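Local coordinates for protein 3-methylaspartate ammonia-lyase (Citrobacter amalonaticus, PDB 1KKO) that catalyses the reversible, magnesium-dependent anti elimination of ammonia from L-threo-3-methylaspartate to give mesaconate, as a homodimer of the enolase superfamily, at residues I167-R177 / V189-I197; R177-I185 / Y214-L225. One frame throughout, in Å; residues are numbered along the deposited sequence.

Contact 1 (I167-R177 / V189-I197). With SO4 (sulfate ion), chain C.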
loop_
_atom_site.group_PDB
_atom_site.type_symbol
_atom_site.label_atom_id
_atom_site.label_comp_id
_atom_site.label_asym_id
_atom_site.label_seq_id
_atom_site.Cartn_x
_atom_site.Cartn_y
_atom_site.Cartn_z
ATOM N N ILE A 167 -1.766 11.699 -15.559
ATOM C CA ILE A 167 -3.186 11.398 -15.629
ATOM C C ILE A 167 -3.788 11.855 -14.304
ATOM O O ILE A 167 -3.210 11.566 -13.252
ATOM C CB ILE A 167 -3.388 9.872 -15.734
ATOM C CG1 ILE A 167 -2.717 9.278 -16.980
ATOM C CG2 ILE A 167 -4.869 9.517 -15.659
ATOM C CD1 ILE A 167 -3.302 9.740 -18.287
ATOM N N PRO A 168 -4.940 12.530 -14.306
ATOM C CA PRO A 168 -5.581 12.891 -13.042
ATOM C C PRO A 168 -5.908 11.668 -12.193
ATOM O O PRO A 168 -6.465 10.708 -12.716
ATOM C CB PRO A 168 -6.855 13.608 -13.490
ATOM C CG PRO A 168 -6.520 14.138 -14.835
ATOM C CD PRO A 168 -5.690 13.064 -15.460
ATOM N N LEU A 169 -5.577 11.740 -10.908
ATOM C CA LEU A 169 -5.763 10.628 -9.985
ATOM C C LEU A 169 -6.924 10.875 -9.037
ATOM O O LEU A 169 -7.130 11.991 -8.565
ATOM C CB LEU A 169 -4.494 10.383 -9.167
ATOM C CG LEU A 169 -3.208 10.180 -9.960
ATOM C CD1 LEU A 169 -2.054 9.851 -9.024
ATOM C CD2 LEU A 169 -3.374 9.098 -10.977
ATOM N N PHE A 170 -7.621 9.791 -8.726
ATOM C CA PHE A 170 -8.846 9.807 -7.935
ATOM C C PHE A 170 -8.674 8.963 -6.684
ATOM O O PHE A 170 -8.449 7.753 -6.775
ATOM C CB PHE A 170 -9.979 9.240 -8.800
ATOM C CG PHE A 170 -11.285 9.058 -8.098
ATOM C CD1 PHE A 170 -11.744 9.971 -7.170
ATOM C CD2 PHE A 170 -12.057 7.951 -8.387
ATOM C CE1 PHE A 170 -12.964 9.787 -6.558
ATOM C CE2 PHE A 170 -13.272 7.761 -7.773
ATOM C CZ PHE A 170 -13.731 8.691 -6.871
ATOM N N GLY A 171 -8.785 9.594 -5.521
ATOM C CA GLY A 171 -8.668 8.909 -4.245
ATOM C C GLY A 171 -10.010 8.478 -3.691
ATOM O O GLY A 171 -10.988 9.215 -3.784
ATOM N N GLN A 172 -10.054 7.268 -3.124
ATOM C CA GLN A 172 -11.267 6.743 -2.505
ATOM C C GLN A 172 -11.099 6.578 -1.004
ATOM O O GLN A 172 -10.099 6.052 -0.521
ATOM C CB GLN A 172 -11.773 5.467 -3.191
ATOM C CG GLN A 172 -11.085 4.169 -2.853
ATOM C CD GLN A 172 -11.879 2.962 -3.340
ATOM O OE1 GLN A 172 -13.098 2.923 -3.178
ATOM N NE2 GLN A 172 -11.198 1.983 -3.938
ATOM N N SER A 173 -12.107 7.040 -0.274
ATOM C CA SER A 173 -12.074 7.102 1.177
ATOM C C SER A 173 -12.604 5.902 1.933
ATOM O O SER A 173 -12.339 5.746 3.125
ATOM C CB SER A 173 -12.958 8.276 1.592
ATOM O OG SER A 173 -14.310 8.067 1.202
ATOM N N GLY A 174 -13.404 5.078 1.279
ATOM C CA GLY A 174 -14.167 4.094 2.010
ATOM C C GLY A 174 -15.122 4.873 2.913
ATOM O O GLY A 174 -15.496 6.004 2.622
ATOM N N ASP A 175 -15.509 4.284 4.043
ATOM C CA ASP A 175 -16.400 4.965 4.981
ATOM C C ASP A 175 -15.688 6.082 5.769
ATOM O O ASP A 175 -16.329 6.867 6.474
ATOM C CB ASP A 175 -17.041 3.950 5.939
ATOM C CG ASP A 175 -18.196 3.195 5.301
ATOM O OD1 ASP A 175 -19.115 3.859 4.753
ATOM O OD2 ASP A 175 -18.255 1.939 5.284
ATOM N N ASP A 176 -14.368 6.166 5.635
ATOM C CA ASP A 176 -13.573 7.184 6.335
ATOM C C ASP A 176 -13.660 8.509 5.559
ATOM O O ASP A 176 -12.638 9.138 5.252
ATOM C CB ASP A 176 -12.121 6.696 6.388
ATOM C CG ASP A 176 -11.332 7.246 7.555
ATOM O OD1 ASP A 176 -11.920 7.846 8.476
ATOM O OD2 ASP A 176 -10.089 7.104 7.618
ATOM N N ARG A 177 -14.887 8.930 5.258
ATOM C CA ARG A 177 -15.135 10.031 4.323
ATOM C C ARG A 177 -14.829 11.441 4.810
ATOM O O ARG A 177 -14.941 12.391 4.042
ATOM C CB ARG A 177 -16.564 9.949 3.783
ATOM C CG ARG A 177 -17.673 10.253 4.794
ATOM C CD ARG A 177 -19.066 10.124 4.194
ATOM N NE ARG A 177 -19.248 8.774 3.707
ATOM C CZ ARG A 177 -19.512 7.714 4.457
ATOM N NH1 ARG A 177 -19.713 7.826 5.768
ATOM N NH2 ARG A 177 -19.589 6.536 3.886
ATOM N N VAL A 189 -4.534 15.739 -3.972
ATOM C CA VAL A 189 -5.141 14.776 -4.880
ATOM C C VAL A 189 -6.026 15.468 -5.919
ATOM O O VAL A 189 -6.773 16.391 -5.598
ATOM C CB VAL A 189 -5.883 13.695 -4.087
ATOM C CG1 VAL A 189 -6.597 12.724 -4.999
ATOM C CG2 VAL A 189 -4.889 12.942 -3.220
ATOM N N ASP A 190 -5.939 15.026 -7.167
ATOM C CA ASP A 190 -6.651 15.694 -8.260
ATOM C C ASP A 190 -8.169 15.545 -8.202
ATOM O O ASP A 190 -8.894 16.465 -8.578
ATOM C CB ASP A 190 -6.200 15.152 -9.616
ATOM C CG ASP A 190 -4.700 15.166 -9.801
ATOM O OD1 ASP A 190 -4.072 16.236 -9.638
ATOM O OD2 ASP A 190 -4.079 14.143 -10.139
ATOM N N VAL A 191 -8.644 14.372 -7.788
ATOM C CA VAL A 191 -10.059 14.047 -7.788
ATOM C C VAL A 191 -10.354 13.288 -6.497
ATOM O O VAL A 191 -9.574 12.420 -6.101
ATOM C CB VAL A 191 -10.423 13.171 -9.002
ATOM C CG1 VAL A 191 -11.944 13.008 -9.101
ATOM C CG2 VAL A 191 -9.854 13.751 -10.299
ATOM N N LEU A 192 -11.484 13.567 -5.858
ATOM C CA LEU A 192 -11.761 12.972 -4.562
ATOM C C LEU A 192 -13.235 13.116 -4.261
ATOM O O LEU A 192 -13.898 13.957 -4.870
ATOM C CB LEU A 192 -10.935 13.670 -3.473
ATOM C CG LEU A 192 -11.333 15.091 -3.072
ATOM C CD1 LEU A 192 -10.669 15.459 -1.754
ATOM C CD2 LEU A 192 -11.027 16.126 -4.150
ATOM N N PRO A 193 -13.756 12.400 -3.269
ATOM C CA PRO A 193 -13.092 11.392 -2.444
ATOM C C PRO A 193 -13.807 10.038 -2.463
ATOM O O PRO A 193 -13.516 9.205 -1.596
ATOM C CB PRO A 193 -13.301 11.981 -1.063
ATOM C CG PRO A 193 -14.769 12.426 -1.162
ATOM C CD PRO A 193 -15.008 12.813 -2.623
ATOM N N HIS A 194 -14.722 9.848 -3.414
ATOM C CA HIS A 194 -15.561 8.660 -3.538
ATOM C C HIS A 194 -16.678 8.619 -2.470
ATOM O O HIS A 194 -17.871 8.618 -2.820
ATOM C CB HIS A 194 -14.715 7.380 -3.584
ATOM C CG HIS A 194 -15.518 6.145 -3.797
ATOM N ND1 HIS A 194 -15.565 5.453 -4.987
ATOM C CD2 HIS A 194 -16.314 5.471 -2.935
ATOM C CE1 HIS A 194 -16.361 4.406 -4.843
ATOM N NE2 HIS A 194 -16.812 4.386 -3.602
ATOM N N ALA A 195 -16.281 8.568 -1.196
ATOM C CA ALA A 195 -17.174 8.712 -0.038
ATOM C C ALA A 195 -18.100 7.552 0.278
ATOM O O ALA A 195 -18.838 7.622 1.259
ATOM C CB ALA A 195 -17.960 10.008 -0.138
ATOM N N LEU A 196 -18.079 6.508 -0.543
ATOM C CA LEU A 196 -18.820 5.271 -0.278
ATOM C C LEU A 196 -20.227 5.558 0.248
ATOM O O LEU A 196 -20.598 5.146 1.348
ATOM C CB LEU A 196 -18.037 4.396 0.702
ATOM C CG LEU A 196 -18.496 2.945 0.850
ATOM C CD1 LEU A 196 -18.447 2.184 -0.439
ATOM C CD2 LEU A 196 -17.625 2.269 1.891
ATOM N N ILE A 197 -21.007 6.281 -0.548
ATOM C CA ILE A 197 -22.371 6.621 -0.161
ATOM C C ILE A 197 -23.231 5.426 -0.569
ATOM O O ILE A 197 -23.823 5.397 -1.639
ATOM C CB ILE A 197 -22.790 7.930 -0.850
ATOM C CG1 ILE A 197 -21.842 9.072 -0.456
ATOM C CG2 ILE A 197 -24.239 8.273 -0.544
ATOM C CD1 ILE A 197 -21.903 9.466 1.008
HETATM S S SO4 C . -13.831 -1.198 -5.120
HETATM O O1 SO4 C . -13.624 -2.575 -5.637
HETATM O O2 SO4 C . -14.869 -1.392 -4.039
HETATM O O3 SO4 C . -12.593 -0.672 -4.558
HETATM O O4 SO4 C . -14.374 -0.252 -6.124
HETATM O O HOH W 1 -2.115 13.673 -11.901
#

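Contact 2 (R177-I185 / Y214-L225)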
loop_
_atom_site.group_PDB
_atom_site.type_symbol
_atom_site.label_atom_id
_atom_site.label_comp_id
_atom_site.label_asym_id
_atom_site.label_seq_id
_atom_site.Cartn_x
_atom_site.Cartn_y
_atom_site.Cartn_z
ATOM N N ARG A 177 -14.887 8.930 5.258
ATOM C CA ARG A 177 -15.135 10.031 4.323
ATOM C C ARG A 177 -14.829 11.441 4.810
ATOM O O ARG A 177 -14.941 12.391 4.042
ATOM C CB ARG A 177 -16.564 9.949 3.783
ATOM C CG ARG A 177 -17.673 10.253 4.794
ATOM C CD ARG A 177 -19.066 10.124 4.194
ATOM N NE ARG A 177 -19.248 8.774 3.707
ATOM C CZ ARG A 177 -19.512 7.714 4.457
ATOM N NH1 ARG A 177 -19.713 7.826 5.768
ATOM N NH2 ARG A 177 -19.589 6.536 3.886
ATOM N N TYR A 178 -14.424 11.582 6.071
ATOM C CA TYR A 178 -14.032 12.888 6.584
ATOM C C TYR A 178 -12.512 12.941 6.734
ATOM O O TYR A 178 -11.851 13.790 6.143
ATOM C CB TYR A 178 -14.744 13.197 7.908
ATOM C CG TYR A 178 -16.242 13.201 7.752
ATOM C CD1 TYR A 178 -16.890 14.254 7.121
ATOM C CD2 TYR A 178 -17.001 12.137 8.186
ATOM C CE1 TYR A 178 -18.259 14.251 6.944
ATOM C CE2 TYR A 178 -18.374 12.122 8.010
ATOM C CZ TYR A 178 -18.994 13.187 7.392
ATOM O OH TYR A 178 -20.365 13.175 7.223
ATOM N N ILE A 179 -11.961 12.005 7.494
ATOM C CA ILE A 179 -10.518 11.940 7.681
ATOM C C ILE A 179 -9.778 11.759 6.353
ATOM O O ILE A 179 -8.748 12.390 6.132
ATOM C CB ILE A 179 -10.143 10.798 8.643
ATOM C CG1 ILE A 179 -10.639 11.106 10.064
ATOM C CG2 ILE A 179 -8.647 10.550 8.599
ATOM C CD1 ILE A 179 -10.119 12.394 10.647
ATOM N N ALA A 180 -10.293 10.912 5.465
ATOM C CA ALA A 180 -9.584 10.657 4.218
ATOM C C ALA A 180 -9.525 11.895 3.339
ATOM O O ALA A 180 -8.567 12.084 2.590
ATOM C CB ALA A 180 -10.202 9.494 3.476
ATOM N N VAL A 181 -10.542 12.748 3.426
ATOM C CA VAL A 181 -10.551 13.992 2.670
ATOM C C VAL A 181 -9.378 14.871 3.098
ATOM O O VAL A 181 -8.687 15.455 2.262
ATOM C CB VAL A 181 -11.903 14.722 2.820
ATOM C CG1 VAL A 181 -11.811 16.185 2.403
ATOM C CG2 VAL A 181 -12.950 14.015 1.987
ATOM N N ASP A 182 -9.137 14.957 4.401
ATOM C CA ASP A 182 -8.005 15.741 4.894
ATOM C C ASP A 182 -6.693 15.203 4.333
ATOM O O ASP A 182 -5.838 15.975 3.897
ATOM C CB ASP A 182 -7.930 15.714 6.416
ATOM C CG ASP A 182 -9.067 16.446 7.077
ATOM O OD1 ASP A 182 -9.843 17.128 6.373
ATOM O OD2 ASP A 182 -9.251 16.376 8.316
ATOM N N LYS A 183 -6.537 13.878 4.351
ATOM C CA LYS A 183 -5.351 13.246 3.789
ATOM C C LYS A 183 -5.173 13.633 2.333
ATOM O O LYS A 183 -4.085 13.983 1.890
ATOM C CB LYS A 183 -5.473 11.725 3.851
ATOM C CG LYS A 183 -5.367 11.093 5.213
ATOM C CD LYS A 183 -5.370 9.586 5.008
ATOM C CE LYS A 183 -5.197 8.775 6.273
ATOM N NZ LYS A 183 -5.321 7.324 5.915
HETATM N N MSE A 184 -6.266 13.573 1.592
HETATM C CA MSE A 184 -6.241 13.850 0.165
HETATM C C MSE A 184 -5.911 15.305 -0.135
HETATM O O MSE A 184 -5.190 15.593 -1.086
HETATM C CB MSE A 184 -7.560 13.437 -0.456
HETATM C CG MSE A 184 -7.642 11.937 -0.593
HETATM SE SE MSE A 184 -9.354 11.305 -1.198
HETATM C CE MSE A 184 -9.399 9.585 -0.377
ATOM N N ILE A 185 -6.415 16.218 0.689
ATOM C CA ILE A 185 -6.079 17.631 0.521
ATOM C C ILE A 185 -4.593 17.838 0.828
ATOM O O ILE A 185 -3.879 18.508 0.079
ATOM C CB ILE A 185 -6.945 18.524 1.430
ATOM C CG1 ILE A 185 -8.406 18.474 0.991
ATOM C CG2 ILE A 185 -6.413 19.948 1.434
ATOM C CD1 ILE A 185 -9.377 18.941 2.046
ATOM N N TYR A 214 -23.004 16.652 2.960
ATOM C CA TYR A 214 -21.645 16.154 2.783
ATOM C C TYR A 214 -20.895 16.895 1.669
ATOM O O TYR A 214 -19.720 17.238 1.827
ATOM C CB TYR A 214 -21.643 14.653 2.506
ATOM C CG TYR A 214 -20.232 14.154 2.303
ATOM C CD1 TYR A 214 -19.369 14.014 3.384
ATOM C CD2 TYR A 214 -19.739 13.882 1.032
ATOM C CE1 TYR A 214 -18.073 13.598 3.208
ATOM C CE2 TYR A 214 -18.447 13.455 0.853
ATOM C CZ TYR A 214 -17.614 13.324 1.940
ATOM O OH TYR A 214 -16.315 12.902 1.743
ATOM N N VAL A 215 -21.553 17.148 0.539
ATOM C CA VAL A 215 -20.891 17.845 -0.552
ATOM C C VAL A 215 -20.461 19.230 -0.086
ATOM O O VAL A 215 -19.369 19.699 -0.412
ATOM C CB VAL A 215 -21.769 17.949 -1.812
ATOM C CG1 VAL A 215 -21.063 18.742 -2.885
ATOM C CG2 VAL A 215 -22.098 16.563 -2.345
ATOM N N ARG A 216 -21.326 19.887 0.682
ATOM C CA ARG A 216 -21.019 21.212 1.199
ATOM C C ARG A 216 -19.842 21.146 2.166
ATOM O O ARG A 216 -18.942 21.990 2.125
ATOM C CB ARG A 216 -22.246 21.803 1.897
ATOM C CG ARG A 216 -22.038 23.219 2.407
ATOM C CD ARG A 216 -21.687 24.202 1.325
ATOM N NE ARG A 216 -20.892 25.311 1.832
ATOM C CZ ARG A 216 -20.954 26.550 1.366
ATOM N NH1 ARG A 216 -21.777 26.850 0.366
ATOM N NH2 ARG A 216 -20.188 27.489 1.901
ATOM N N TRP A 217 -19.860 20.143 3.038
ATOM C CA TRP A 217 -18.775 19.953 3.986
ATOM C C TRP A 217 -17.474 19.737 3.222
ATOM O O TRP A 217 -16.432 20.281 3.571
ATOM C CB TRP A 217 -19.028 18.757 4.898
ATOM C CG TRP A 217 -17.869 18.536 5.796
ATOM C CD1 TRP A 217 -17.646 19.130 7.002
ATOM C CD2 TRP A 217 -16.718 17.729 5.531
ATOM N NE1 TRP A 217 -16.443 18.719 7.521
ATOM C CE2 TRP A 217 -15.852 17.857 6.636
ATOM C CE3 TRP A 217 -16.339 16.885 4.481
ATOM C CZ2 TRP A 217 -14.630 17.189 6.712
ATOM C CZ3 TRP A 217 -15.128 16.228 4.561
ATOM C CH2 TRP A 217 -14.293 16.376 5.670
ATOM N N LEU A 218 -17.561 18.938 2.165
ATOM C CA LEU A 218 -16.413 18.578 1.348
ATOM C C LEU A 218 -15.801 19.785 0.645
ATOM O O LEU A 218 -14.598 20.031 0.746
ATOM C CB LEU A 218 -16.857 17.521 0.341
ATOM C CG LEU A 218 -15.892 17.129 -0.768
ATOM C CD1 LEU A 218 -14.592 16.603 -0.193
ATOM C CD2 LEU A 218 -16.569 16.093 -1.638
ATOM N N SER A 219 -16.621 20.553 -0.061
ATOM C CA SER A 219 -16.098 21.738 -0.733
ATOM C C SER A 219 -15.590 22.770 0.288
ATOM O O SER A 219 -14.555 23.397 0.073
ATOM C CB SER A 219 -17.120 22.341 -1.687
ATOM O OG SER A 219 -18.315 22.655 -1.017
ATOM N N ASP A 220 -16.306 22.931 1.398
ATOM C CA ASP A 220 -15.847 23.829 2.463
ATOM C C ASP A 220 -14.465 23.400 2.973
ATOM O O ASP A 220 -13.581 24.230 3.175
ATOM C CB ASP A 220 -16.816 23.817 3.653
ATOM C CG ASP A 220 -17.957 24.811 3.513
ATOM O OD1 ASP A 220 -17.878 25.719 2.665
ATOM O OD2 ASP A 220 -18.972 24.740 4.232
ATOM N N ARG A 221 -14.286 22.096 3.182
ATOM C CA ARG A 221 -13.044 21.574 3.735
ATOM C C ARG A 221 -11.884 21.839 2.796
ATOM O O ARG A 221 -10.805 22.241 3.224
ATOM C CB ARG A 221 -13.163 20.072 3.988
ATOM C CG ARG A 221 -12.090 19.512 4.895
ATOM C CD ARG A 221 -12.209 19.995 6.336
ATOM N NE ARG A 221 -11.310 19.286 7.234
ATOM C CZ ARG A 221 -11.113 19.612 8.501
ATOM N NH1 ARG A 221 -11.754 20.647 9.039
ATOM N NH2 ARG A 221 -10.267 18.911 9.235
ATOM N N ILE A 222 -12.112 21.594 1.512
ATOM C CA ILE A 222 -11.106 21.840 0.488
ATOM C C ILE A 222 -10.736 23.320 0.451
ATOM O O ILE A 222 -9.559 23.662 0.485
ATOM C CB ILE A 222 -11.607 21.355 -0.892
ATOM C CG1 ILE A 222 -11.674 19.823 -0.920
ATOM C CG2 ILE A 222 -10.707 21.874 -2.005
ATOM C CD1 ILE A 222 -12.556 19.276 -2.030
ATOM N N LEU A 223 -11.743 24.188 0.390
ATOM C CA LEU A 223 -11.494 25.625 0.315
ATOM C C LEU A 223 -10.833 26.153 1.589
ATOM O O LEU A 223 -10.030 27.084 1.525
ATOM C CB LEU A 223 -12.788 26.385 -0.003
ATOM C CG LEU A 223 -13.370 26.085 -1.392
ATOM C CD1 LEU A 223 -14.745 26.717 -1.560
ATOM C CD2 LEU A 223 -12.424 26.552 -2.484
ATOM N N SER A 224 -11.137 25.542 2.731
ATOM C CA SER A 224 -10.551 25.953 4.012
ATOM C C SER A 224 -9.107 25.479 4.208
ATOM O O SER A 224 -8.240 26.252 4.620
ATOM C CB SER A 224 -11.399 25.419 5.169
ATOM O OG SER A 224 -10.809 25.734 6.419
ATOM N N LEU A 225 -8.850 24.206 3.915
ATOM C CA LEU A 225 -7.547 23.597 4.194
ATOM C C LEU A 225 -6.476 23.767 3.114
ATOM O O LEU A 225 -5.284 23.673 3.410
ATOM C CB LEU A 225 -7.724 22.100 4.484
ATOM C CG LEU A 225 -8.162 21.709 5.895
ATOM C CD1 LEU A 225 -9.472 22.363 6.276
ATOM C CD2 LEU A 225 -8.262 20.193 5.998
#

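Contact 1 (I167-R177 / V189-I197)
His194 turns its CG anti to the backbone N (chi1 -176°), and Gln172 sets CG between its N and carbonyl carbon (chi1 79°), with an extended chain beyond. The two side chains lie side by side and point the same way. This puts Gln172 OE1 over the centre of the His194 ring, 3.8 Å above its plane. Gln172 NE2 donates to O3 of a sulfate (3.1 Å), which also binds Lys331, the proton acceptor, Thr360 and Cys361. Gln172 binds the substrate, and the sulfate probably sits in that site. His194, the transition-state stabiliser, is held through NE2 by Tyr240.

The two segments carry the first and second parallel strands of the TIM barrel. Val191 N gives a weak bond to Leu169 O, Gly171 N donates to Val191 O (3.0 Å), and Ser173 N to Pro193 O. At one end Asp190 OD2 takes the Leu169 N-H with its anti lone pair (2.9 Å), and a water joins it to Ile167 O. The Phe170 ring packs CD1 on Val191 CG1 (3.6 Å). Past the strands, Arg177 grips Ala195 O side-on: NE at 2.7 Å and NH2 at 2.9 Å, both in the guanidinium plane. Its NH2 also bridges to Asp175 OD1, which Lys203 shares.

Contact 2 (R177-I185 / Y214-L225)
Tyr178 stands edge-on to Trp217. Their planes are 84° apart, and 4.8 Å separates the centroids of the Tyr178 ring and the six-membered ring of Trp217. This is a T-shaped stack in which Tyr178 CD1 lies over the face of the indole. Arg221 CB lies on the opposite face, toward the rim. Tyr214 in turn directs its edge at the face of Tyr178, an offset edge-to-face pair with planes at 72°. The three rings form one aromatic cluster at the start of the contact. Tyr214 and Trp217 both leave the helix with CG anti to the backbone N, which throws the two rings across to the other segment. Tyr214 is fixed at its far end, where OH donates to Arg177 O (2.7 Å). Arg177 CD lies over the face of the Tyr214 ring, 4.2 Å from its centroid, a CH-pi contact.

Helices 179-186 and 209-225 follow the first and second strands of the TIM barrel and are neighbours in its outer layer. The axes of 179-185 and 214-225 cross at -36° and come within 10.3 Å. Val181 is a knob in a hole made by Tyr214, Trp217, Leu218 and Arg221. Further along, Ile185 CD1 packs on Ile222 CG1 (3.9 Å) and Ile185 CG2 on Leu225 CB.

Arg221 meets Asp182 side-on with two nitrogens, one to each carboxylate oxygen. NE to OD1 is 2.7 Å and nearly straight; NH2 to OD2 is 2.9 Å. Both oxygens are met on the syn side, somewhat out of the carboxylate plane. Leu225 CD1 lies against one face of the guanidinium. The pair reaches the dimer interface: Arg221 NH1 bridges to Asp30 of the second subunit, and Asp182 OD2 accepts from Phe32 N of that subunit.

Contact 1 belongs to the barrel wall and contact 2 to the helical layer around it. Their centres are 10 Å apart. Helix 179-186 of contact 2 connects the two strands of contact 1 in a beta-alpha-beta crossover. Arg177 belongs to both, with its guanidinium serving contact 1 and its carbonyl and methylenes contact 2. The layers meet where the methyl of Met184, present as selenomethionine, packs on Gly171 and Gln172, and Pro193 on Tyr214. Contact 1 is buried and combines strand-to-strand backbone bonds with side-chain grips on backbone atoms, with substrate-binding Gln172 and the transition-state stabiliser His194 at the C-terminal strand ends. Contact 2 is partly buried. It uses aromatic and aliphatic side chains, plus a salt bridge facing the second subunit.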